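Local coordinates for chorismate mutase and shikimate 5-dehydrogenase fusion protein (Clostridium acetobutylicum, PDB 3FBT), which probably catalyses the reversible NADPH-linked reduction of 3-dehydroshikimate to shikimate, this chain being the dehydrogenase part of a longer fusion with chorismate mutase, at residues 110-115 and 232-237; 116-121 and 209-214; 135-140 and 181-186. All coordinates share one frame; numbering follows the deposited sequence.

Contact 1: residues 110-115 and 232-237; sequences GKMLSK and KAVNGL
The C-terminal end of edge strand 232-234, where the parallel sheet of the Rossmann-like nucleotide domain runs into the turn holding Gly236, predicted to bind NADP(+), meets helix 105-115 through Met112 and Val234. The middle of the methionine chain does the touching: CG of Met112 packs 4.1 Å from CG1 of Val234, the two side chains running alongside each other but heading opposite ways. Further along, SD of Met112 lies 3.5 Å from the backbone O of Asn235 and 4.0 Å from CA of Gly236, the N-cap residue of helix 237-252. With CG anti to the backbone N (chi1 -174°), the chain extends from the helix to the turn before it bends at its last torsion. The turn itself is an Asx turn: Leu237 N donates to Asn235 OD1 (3.1 Å), approaching from above the carbonyl plane, while ND2 of Asn235 is hydrogen-bonded to Val218 O. Met112 also touches Val211 and Met239, so it sits among apolar neighbours. The contact is mainly van der Waals packing, with the sulfur set against a main-chain carbonyl, and the polar bonds that shape the turn are made apart from it.

Contact 2: residues 116-121 and 209-214; sequences FRVEIK and SAVDLI
Where helix 105-115 ends, a Schellman motif turns the chain into the loop leading to the first strand of the Rossmann-like sheet, and this loop lays Val118 on strand 209-212. Arg117, with positive phi, is the C-prime residue of the motif, in which Val118 N bonds to Leu113 O and Arg117 N to Ser114 O; the side chain of Arg117 is modelled only to CB. Both branches of Val118 are used. CG1 faces CB of Ser209 at 4.3 Å, and CG2 meets CG2 of Val211 at 4.4 Å, so that one valine spans two strand residues whose CB atoms point to the same side of the sheet. CG1 of Val118 is anti to its backbone N (chi1 169°), which spreads the two methyls over this pair. These are van der Waals contacts between carbons, and Leu113 and Val181 add to the same buried cluster.

Polar bonds shape each segment separately. Glu119 OE2 accepts from Ile120 N and Lys121 N, both on its anti side but from opposite faces of the carboxylate plane, so that the carboxylate ties down the two backbone N-H groups that follow it. At the other end of the strand, Asp212 OD1 takes Ile214 N at 3.0 Å from above its carboxylate plane, forming an Asx turn next to Leu213, a predicted NADP(+)-binding residue. Asn184 and Thr220 also bond to this carboxylate. A helix and its trailing loop covering one face of a parallel sheet, with cofactor-binding turns at the strands' C-terminal ends, is typical of the Rossmann fold.

Contact 3: residues 135-140 and 181-186; sequences RAVLQY and VIINCT. With SO4 (sulfate ion), chain F.
The guanidinium of Arg135 meets the sulfate at its edge, with the sulfur in its plane: NH2 donates to sulfate O1 at 3.0 Å, with an N-H...O angle of 144°. The chain of Arg135 bends at chi3 (-70°) on its way to the anion. The sulfate probably comes from the crystallisation liquor; it also accepts a bond from the backbone N of Lys69, the predicted proton acceptor, and so lies near the predicted active site in this crystal. Arg135 stands near the start of helix 134-143, which follows the glycine-rich turn (Gly129 to Ala133, predicted to bind NADP(+)) of a Rossmann-type strand-turn-helix unit.

Two residues on, on the buried side of the helix, Val137 rests on strand 181-184, the neighbour of strand 124-128 in the parallel sheet. Its CG1 packs 4.3 Å from CG2 of Ile183, while CG2 lies 4.1 Å from SG of Cys185. The valine thus sits across both residues, whose CB atoms point toward the helix. Phe109 from helix 105-115 packs on Val137 as well, and Val127 on Cys185, so that a neighbouring helix and strand share this apolar layer.

Asn184, between Ile183 and Cys185 in sequence, makes the turn at the strand end. Its OD1 accepts from Thr186 N at 3.2 Å in an Asx turn, with the donor well above the carbonyl plane, while its ND2 is bonded to Asp212 OD1. A second donor to Asn184 OD1 arrives differently: Thr186 OG1 lies 2.9 Å away in the carbonyl plane, on a lone pair.

All three contacts lie on the six-stranded parallel sheet of the nucleotide domain, whose strands 181-184, 209-212 and 232-234 are consecutive neighbours. The centres of contacts 1 and 2 are about 5 Å apart, those of 2 and 3 about 9 Å, and those of 1 and 3 about 12 Å. Along the chain they are nested: contact 3 falls inside the loop closed by contact 2, which falls inside that of contact 1. Helices 105-115 and 134-143 also meet, Leu113 and Gly110 packing on the ring of Tyr140. Because strands 209-212 and 232-234 are parallel neighbours, the predicted NADP(+)-binding residues Leu213 and Gly236 that follow them lie at the same end of the sheet.

Contact 1: residues 110-115 and 232-237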
loop_
_atom_site.group_PDB
_atom_site.type_symbol
_atom_site.label_atom_id
_atom_site.label_comp_id
_atom_site.label_asym_id
_atom_site.label_seq_id
_atom_site.Cartn_x
_atom_site.Cartn_y
_atom_site.Cartn_z
ATOM N N GLY A 110 4.039 -19.803 21.990
ATOM C CA GLY A 110 5.102 -19.991 22.975
ATOM C C GLY A 110 5.310 -18.768 23.860
ATOM O O GLY A 110 5.611 -18.921 25.051
ATOM N N LYS A 111 5.147 -17.551 23.320
ATOM C CA LYS A 111 5.408 -16.397 24.170
ATOM C C LYS A 111 4.331 -16.284 25.226
ATOM O O LYS A 111 4.569 -15.792 26.363
ATOM C CB LYS A 111 5.539 -15.079 23.386
ATOM C CG LYS A 111 6.686 -15.035 22.364
ATOM C CD LYS A 111 8.029 -14.548 22.880
ATOM C CE LYS A 111 9.171 -14.914 21.836
ATOM N NZ LYS A 111 10.594 -14.525 22.200
ATOM N N MET A 112 3.119 -16.687 24.840
ATOM C CA MET A 112 1.977 -16.623 25.721
ATOM C C MET A 112 2.109 -17.603 26.951
ATOM O O MET A 112 1.816 -17.233 28.099
ATOM C CB MET A 112 0.717 -16.883 24.918
ATOM C CG MET A 112 -0.573 -16.692 25.707
ATOM S SD MET A 112 -2.074 -17.433 24.929
ATOM C CE MET A 112 -1.531 -18.835 24.117
ATOM N N LEU A 113 2.518 -18.835 26.682
ATOM C CA LEU A 113 2.765 -19.842 27.721
ATOM C C LEU A 113 3.889 -19.290 28.645
ATOM O O LEU A 113 3.680 -19.198 29.824
ATOM C CB LEU A 113 3.161 -21.200 27.116
ATOM C CG LEU A 113 2.079 -21.814 26.191
ATOM C CD1 LEU A 113 2.416 -23.199 25.643
ATOM C CD2 LEU A 113 0.721 -21.825 26.854
ATOM N N SER A 114 5.035 -18.867 28.105
ATOM C CA SER A 114 6.103 -18.363 28.994
ATOM C C SER A 114 5.596 -17.266 29.855
ATOM O O SER A 114 5.770 -17.308 31.073
ATOM C CB SER A 114 7.286 -17.851 28.240
ATOM O OG SER A 114 7.593 -18.798 27.257
ATOM N N LYS A 115 4.951 -16.291 29.229
ATOM C CA LYS A 115 4.530 -15.119 29.925
ATOM C C LYS A 115 3.556 -15.425 31.048
ATOM O O LYS A 115 3.674 -14.869 32.123
ATOM C CB LYS A 115 3.929 -14.098 28.980
ATOM C CG LYS A 115 3.551 -12.761 29.677
ATOM C CD LYS A 115 4.823 -11.936 29.864
ATOM C CE LYS A 115 4.522 -10.547 30.391
ATOM N NZ LYS A 115 5.669 -9.580 30.032
ATOM N N LYS A 232 -5.866 -21.944 36.542
ATOM C CA LYS A 232 -5.242 -20.777 35.902
ATOM C C LYS A 232 -5.814 -20.552 34.503
ATOM O O LYS A 232 -5.891 -21.486 33.667
ATOM C CB LYS A 232 -3.732 -20.926 35.790
ATOM C CG LYS A 232 -3.150 -19.770 34.944
ATOM C CD LYS A 232 -1.688 -19.545 35.139
ATOM C CE LYS A 232 -0.924 -20.845 35.125
ATOM N NZ LYS A 232 0.492 -20.582 35.590
ATOM N N ALA A 233 -6.215 -19.313 34.240
ATOM C CA ALA A 233 -6.908 -18.989 33.025
ATOM C C ALA A 233 -6.063 -18.016 32.204
ATOM O O ALA A 233 -5.611 -17.003 32.745
ATOM C CB ALA A 233 -8.283 -18.369 33.360
ATOM N N VAL A 234 -5.858 -18.310 30.913
ATOM C CA VAL A 234 -5.128 -17.411 29.982
ATOM C C VAL A 234 -5.919 -17.211 28.670
ATOM O O VAL A 234 -6.222 -18.215 27.992
ATOM C CB VAL A 234 -3.827 -18.048 29.564
ATOM C CG1 VAL A 234 -2.850 -16.995 29.046
ATOM C CG2 VAL A 234 -3.225 -18.830 30.731
ATOM N N ASN A 235 -6.264 -15.962 28.310
ATOM C CA ASN A 235 -6.876 -15.676 26.969
ATOM C C ASN A 235 -5.791 -15.386 25.908
ATOM O O ASN A 235 -4.646 -15.393 26.237
ATOM C CB ASN A 235 -7.865 -14.540 27.009
ATOM C CG ASN A 235 -7.194 -13.182 27.252
ATOM O OD1 ASN A 235 -6.046 -12.960 26.866
ATOM N ND2 ASN A 235 -7.900 -12.288 27.934
ATOM N N GLY A 236 -6.128 -15.159 24.631
ATOM C CA GLY A 236 -5.068 -15.204 23.632
ATOM C C GLY A 236 -4.458 -13.875 23.262
ATOM O O GLY A 236 -3.838 -13.783 22.218
ATOM N N LEU A 237 -4.658 -12.846 24.077
ATOM C CA LEU A 237 -4.159 -11.505 23.749
ATOM C C LEU A 237 -2.641 -11.412 23.617
ATOM O O LEU A 237 -2.118 -10.851 22.636
ATOM C CB LEU A 237 -4.700 -10.469 24.709
ATOM C CG LEU A 237 -4.462 -9.006 24.390
ATOM C CD1 LEU A 237 -4.802 -8.679 22.890
ATOM C CD2 LEU A 237 -5.371 -8.235 25.359
#

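Contact 2: residues 116-121 and 209-214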
loop_
_atom_site.group_PDB
_atom_site.type_symbol
_atom_site.label_atom_id
_atom_site.label_comp_id
_atom_site.label_asym_id
_atom_site.label_seq_id
_atom_site.Cartn_x
_atom_site.Cartn_y
_atom_site.Cartn_z
ATOM N N PHE A 116 2.585 -16.305 30.854
ATOM C CA PHE A 116 1.815 -16.687 32.023
ATOM C C PHE A 116 2.349 -17.952 32.708
ATOM O O PHE A 116 1.643 -18.608 33.458
ATOM C CB PHE A 116 0.355 -16.751 31.642
ATOM C CG PHE A 116 -0.137 -15.457 31.010
ATOM C CD1 PHE A 116 -0.777 -14.495 31.764
ATOM C CD2 PHE A 116 0.112 -15.183 29.670
ATOM C CE1 PHE A 116 -1.186 -13.291 31.187
ATOM C CE2 PHE A 116 -0.277 -14.019 29.105
ATOM C CZ PHE A 116 -0.940 -13.062 29.860
ATOM N N ARG A 117 3.576 -18.333 32.410
ATOM C CA ARG A 117 4.174 -19.506 33.053
ATOM C C ARG A 117 3.312 -20.780 33.007
ATOM O O ARG A 117 3.052 -21.407 34.049
ATOM C CB ARG A 117 4.535 -19.202 34.528
ATOM N N VAL A 118 2.861 -21.171 31.821
ATOM C CA VAL A 118 2.084 -22.411 31.713
ATOM C C VAL A 118 3.085 -23.415 31.299
ATOM O O VAL A 118 3.585 -23.310 30.208
ATOM C CB VAL A 118 1.009 -22.309 30.590
ATOM C CG1 VAL A 118 0.371 -23.692 30.295
ATOM C CG2 VAL A 118 -0.059 -21.280 30.952
ATOM N N GLU A 119 3.438 -24.376 32.145
ATOM C CA GLU A 119 4.407 -25.397 31.703
ATOM C C GLU A 119 3.773 -26.475 30.811
ATOM O O GLU A 119 2.622 -26.849 31.004
ATOM C CB GLU A 119 5.091 -26.083 32.897
ATOM C CG GLU A 119 6.256 -26.966 32.465
ATOM C CD GLU A 119 7.214 -26.235 31.492
ATOM O OE1 GLU A 119 8.073 -25.473 32.001
ATOM O OE2 GLU A 119 7.111 -26.419 30.228
ATOM N N ILE A 120 4.574 -27.005 29.905
ATOM C CA ILE A 120 4.175 -27.957 28.917
ATOM C C ILE A 120 5.008 -29.234 29.079
ATOM O O ILE A 120 4.475 -30.341 29.159
ATOM C CB ILE A 120 4.381 -27.387 27.472
ATOM C CG1 ILE A 120 3.260 -26.369 27.111
ATOM C CG2 ILE A 120 4.439 -28.512 26.443
ATOM C CD1 ILE A 120 1.869 -26.609 27.857
ATOM N N LYS A 121 6.307 -29.102 29.130
ATOM C CA LYS A 121 7.164 -30.283 29.178
ATOM C C LYS A 121 6.665 -31.242 30.256
ATOM O O LYS A 121 6.316 -30.844 31.351
ATOM C CB LYS A 121 8.589 -29.848 29.480
ATOM C CG LYS A 121 9.507 -30.929 29.912
ATOM C CD LYS A 121 10.784 -30.244 30.367
ATOM C CE LYS A 121 11.932 -31.050 29.948
ATOM N NZ LYS A 121 11.856 -32.328 30.735
ATOM N N SER A 209 -4.468 -25.827 34.104
ATOM C CA SER A 209 -4.415 -24.586 33.295
ATOM C C SER A 209 -5.389 -24.592 32.088
ATOM O O SER A 209 -5.466 -25.574 31.360
ATOM C CB SER A 209 -3.033 -24.424 32.763
ATOM O OG SER A 209 -2.203 -24.048 33.803
ATOM N N ALA A 210 -6.119 -23.496 31.889
ATOM C CA ALA A 210 -6.991 -23.362 30.790
ATOM C C ALA A 210 -6.386 -22.271 29.916
ATOM O O ALA A 210 -6.210 -21.186 30.444
ATOM C CB ALA A 210 -8.349 -22.903 31.288
ATOM N N VAL A 211 -6.096 -22.541 28.625
ATOM C CA VAL A 211 -5.616 -21.538 27.629
ATOM C C VAL A 211 -6.671 -21.393 26.484
ATOM O O VAL A 211 -6.934 -22.357 25.757
ATOM C CB VAL A 211 -4.229 -21.948 26.973
ATOM C CG1 VAL A 211 -3.615 -20.806 26.004
ATOM C CG2 VAL A 211 -3.181 -22.323 28.007
ATOM N N ASP A 212 -7.284 -20.233 26.329
ATOM C CA ASP A 212 -8.122 -19.967 25.159
ATOM C C ASP A 212 -7.374 -19.075 24.154
ATOM O O ASP A 212 -6.830 -18.053 24.517
ATOM C CB ASP A 212 -9.392 -19.246 25.558
ATOM C CG ASP A 212 -10.515 -19.464 24.543
ATOM O OD1 ASP A 212 -10.187 -19.710 23.366
ATOM O OD2 ASP A 212 -11.731 -19.455 24.933
ATOM N N LEU A 213 -7.345 -19.441 22.886
ATOM C CA LEU A 213 -6.678 -18.577 21.890
ATOM C C LEU A 213 -7.562 -17.403 21.477
ATOM O O LEU A 213 -7.102 -16.483 20.813
ATOM C CB LEU A 213 -6.257 -19.341 20.637
ATOM C CG LEU A 213 -4.924 -20.022 20.504
ATOM C CD1 LEU A 213 -4.721 -21.010 21.658
ATOM C CD2 LEU A 213 -5.055 -20.709 19.205
ATOM N N ILE A 214 -8.830 -17.444 21.855
ATOM C CA ILE A 214 -9.699 -16.289 21.801
ATOM C C ILE A 214 -9.293 -15.186 22.791
ATOM O O ILE A 214 -8.975 -15.479 23.971
ATOM C CB ILE A 214 -11.091 -16.739 22.160
ATOM C CG1 ILE A 214 -11.530 -17.817 21.134
ATOM C CG2 ILE A 214 -12.057 -15.479 22.297
ATOM C CD1 ILE A 214 -12.783 -18.619 21.566
#

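Contact 3: residues 135-140 and 181-186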
loop_
_atom_site.group_PDB
_atom_site.type_symbol
_atom_site.label_atom_id
_atom_site.label_comp_id
_atom_site.label_asym_id
_atom_site.label_seq_id
_atom_site.Cartn_x
_atom_site.Cartn_y
_atom_site.Cartn_z
ATOM N N ARG A 135 -2.705 -26.530 14.288
ATOM C CA ARG A 135 -1.491 -27.063 13.712
ATOM C C ARG A 135 -0.234 -26.529 14.405
ATOM O O ARG A 135 0.695 -27.297 14.800
ATOM C CB ARG A 135 -1.472 -26.693 12.228
ATOM C CG ARG A 135 -2.477 -27.448 11.437
ATOM C CD ARG A 135 -2.365 -27.163 9.900
ATOM N NE ARG A 135 -2.818 -25.795 9.633
ATOM C CZ ARG A 135 -3.493 -25.432 8.542
ATOM N NH1 ARG A 135 -3.787 -26.343 7.618
ATOM N NH2 ARG A 135 -3.870 -24.167 8.374
ATOM N N ALA A 136 -0.183 -25.205 14.557
ATOM C CA ALA A 136 1.017 -24.611 15.167
ATOM C C ALA A 136 1.094 -24.938 16.657
ATOM O O ALA A 136 2.136 -25.180 17.153
ATOM C CB ALA A 136 1.051 -23.105 14.947
ATOM N N VAL A 137 -0.014 -24.945 17.355
ATOM C CA VAL A 137 -0.068 -25.308 18.803
ATOM C C VAL A 137 0.419 -26.785 19.003
ATOM O O VAL A 137 1.206 -27.066 19.906
ATOM C CB VAL A 137 -1.520 -25.120 19.284
ATOM C CG1 VAL A 137 -1.851 -25.815 20.624
ATOM C CG2 VAL A 137 -1.895 -23.676 19.333
ATOM N N LEU A 138 -0.018 -27.724 18.146
ATOM C CA LEU A 138 0.371 -29.148 18.257
ATOM C C LEU A 138 1.859 -29.332 17.946
ATOM O O LEU A 138 2.548 -30.092 18.626
ATOM C CB LEU A 138 -0.452 -30.023 17.290
ATOM C CG LEU A 138 -1.958 -30.109 17.591
ATOM C CD1 LEU A 138 -2.800 -30.638 16.409
ATOM C CD2 LEU A 138 -2.255 -30.925 18.909
ATOM N N GLN A 139 2.393 -28.628 16.948
ATOM C CA GLN A 139 3.839 -28.698 16.728
ATOM C C GLN A 139 4.597 -28.180 17.951
ATOM O O GLN A 139 5.594 -28.788 18.375
ATOM C CB GLN A 139 4.270 -27.914 15.497
ATOM C CG GLN A 139 5.693 -28.117 15.194
ATOM C CD GLN A 139 5.917 -29.535 14.757
ATOM O OE1 GLN A 139 5.048 -30.137 14.121
ATOM N NE2 GLN A 139 7.082 -30.095 15.105
ATOM N N TYR A 140 4.147 -27.047 18.506
ATOM C CA TYR A 140 4.817 -26.525 19.690
ATOM C C TYR A 140 4.807 -27.502 20.891
ATOM O O TYR A 140 5.863 -27.724 21.475
ATOM C CB TYR A 140 4.214 -25.206 20.099
ATOM C CG TYR A 140 4.914 -24.543 21.248
ATOM C CD1 TYR A 140 6.006 -23.654 21.037
ATOM C CD2 TYR A 140 4.501 -24.776 22.532
ATOM C CE1 TYR A 140 6.677 -23.050 22.113
ATOM C CE2 TYR A 140 5.168 -24.188 23.627
ATOM C CZ TYR A 140 6.220 -23.326 23.425
ATOM O OH TYR A 140 6.773 -22.755 24.547
ATOM N N VAL A 181 -3.063 -29.394 31.081
ATOM C CA VAL A 181 -3.304 -28.190 30.281
ATOM C C VAL A 181 -4.344 -28.464 29.194
ATOM O O VAL A 181 -4.207 -29.434 28.456
ATOM C CB VAL A 181 -1.976 -27.740 29.606
ATOM C CG1 VAL A 181 -2.205 -26.604 28.674
ATOM C CG2 VAL A 181 -0.893 -27.365 30.692
ATOM N N ILE A 182 -5.375 -27.627 29.122
ATOM C CA ILE A 182 -6.411 -27.766 28.116
ATOM C C ILE A 182 -6.539 -26.439 27.340
ATOM O O ILE A 182 -6.627 -25.352 27.929
ATOM C CB ILE A 182 -7.814 -28.180 28.739
ATOM C CG1 ILE A 182 -8.918 -28.217 27.698
ATOM C CG2 ILE A 182 -8.233 -27.254 29.867
ATOM C CD1 ILE A 182 -10.366 -28.507 28.308
ATOM N N ILE A 183 -6.537 -26.564 26.014
ATOM C CA ILE A 183 -6.370 -25.421 25.099
ATOM C C ILE A 183 -7.510 -25.384 24.080
ATOM O O ILE A 183 -7.703 -26.344 23.335
ATOM C CB ILE A 183 -5.036 -25.561 24.346
ATOM C CG1 ILE A 183 -3.878 -25.685 25.343
ATOM C CG2 ILE A 183 -4.821 -24.360 23.352
ATOM C CD1 ILE A 183 -2.734 -26.471 24.804
ATOM N N ASN A 184 -8.232 -24.288 24.026
ATOM C CA ASN A 184 -9.295 -24.122 23.071
ATOM C C ASN A 184 -8.764 -23.568 21.766
ATOM O O ASN A 184 -8.250 -22.462 21.724
ATOM C CB ASN A 184 -10.288 -23.109 23.577
ATOM C CG ASN A 184 -11.381 -22.907 22.607
ATOM O OD1 ASN A 184 -11.896 -23.891 22.071
ATOM N ND2 ASN A 184 -11.736 -21.630 22.313
ATOM N N CYS A 185 -8.878 -24.339 20.703
ATOM C CA CYS A 185 -8.524 -23.865 19.379
ATOM C C CYS A 185 -9.762 -23.730 18.477
ATOM O O CYS A 185 -9.628 -23.487 17.281
ATOM C CB CYS A 185 -7.535 -24.867 18.769
ATOM S SG CYS A 185 -5.887 -24.626 19.410
ATOM N N THR A 186 -10.954 -23.869 19.059
ATOM C CA THR A 186 -12.229 -23.850 18.323
ATOM C C THR A 186 -12.787 -22.455 18.269
ATOM O O THR A 186 -12.357 -21.620 19.010
ATOM C CB THR A 186 -13.427 -24.676 19.053
ATOM O OG1 THR A 186 -13.977 -23.894 20.120
ATOM C CG2 THR A 186 -12.976 -25.975 19.592
HETATM S S SO4 F . -5.839 -22.348 5.445
HETATM O O1 SO4 F . -6.003 -22.737 6.854
HETATM O O2 SO4 F . -7.027 -22.648 4.633
HETATM O O3 SO4 F . -5.628 -20.916 5.446
HETATM O O4 SO4 F . -4.815 -23.214 4.898
#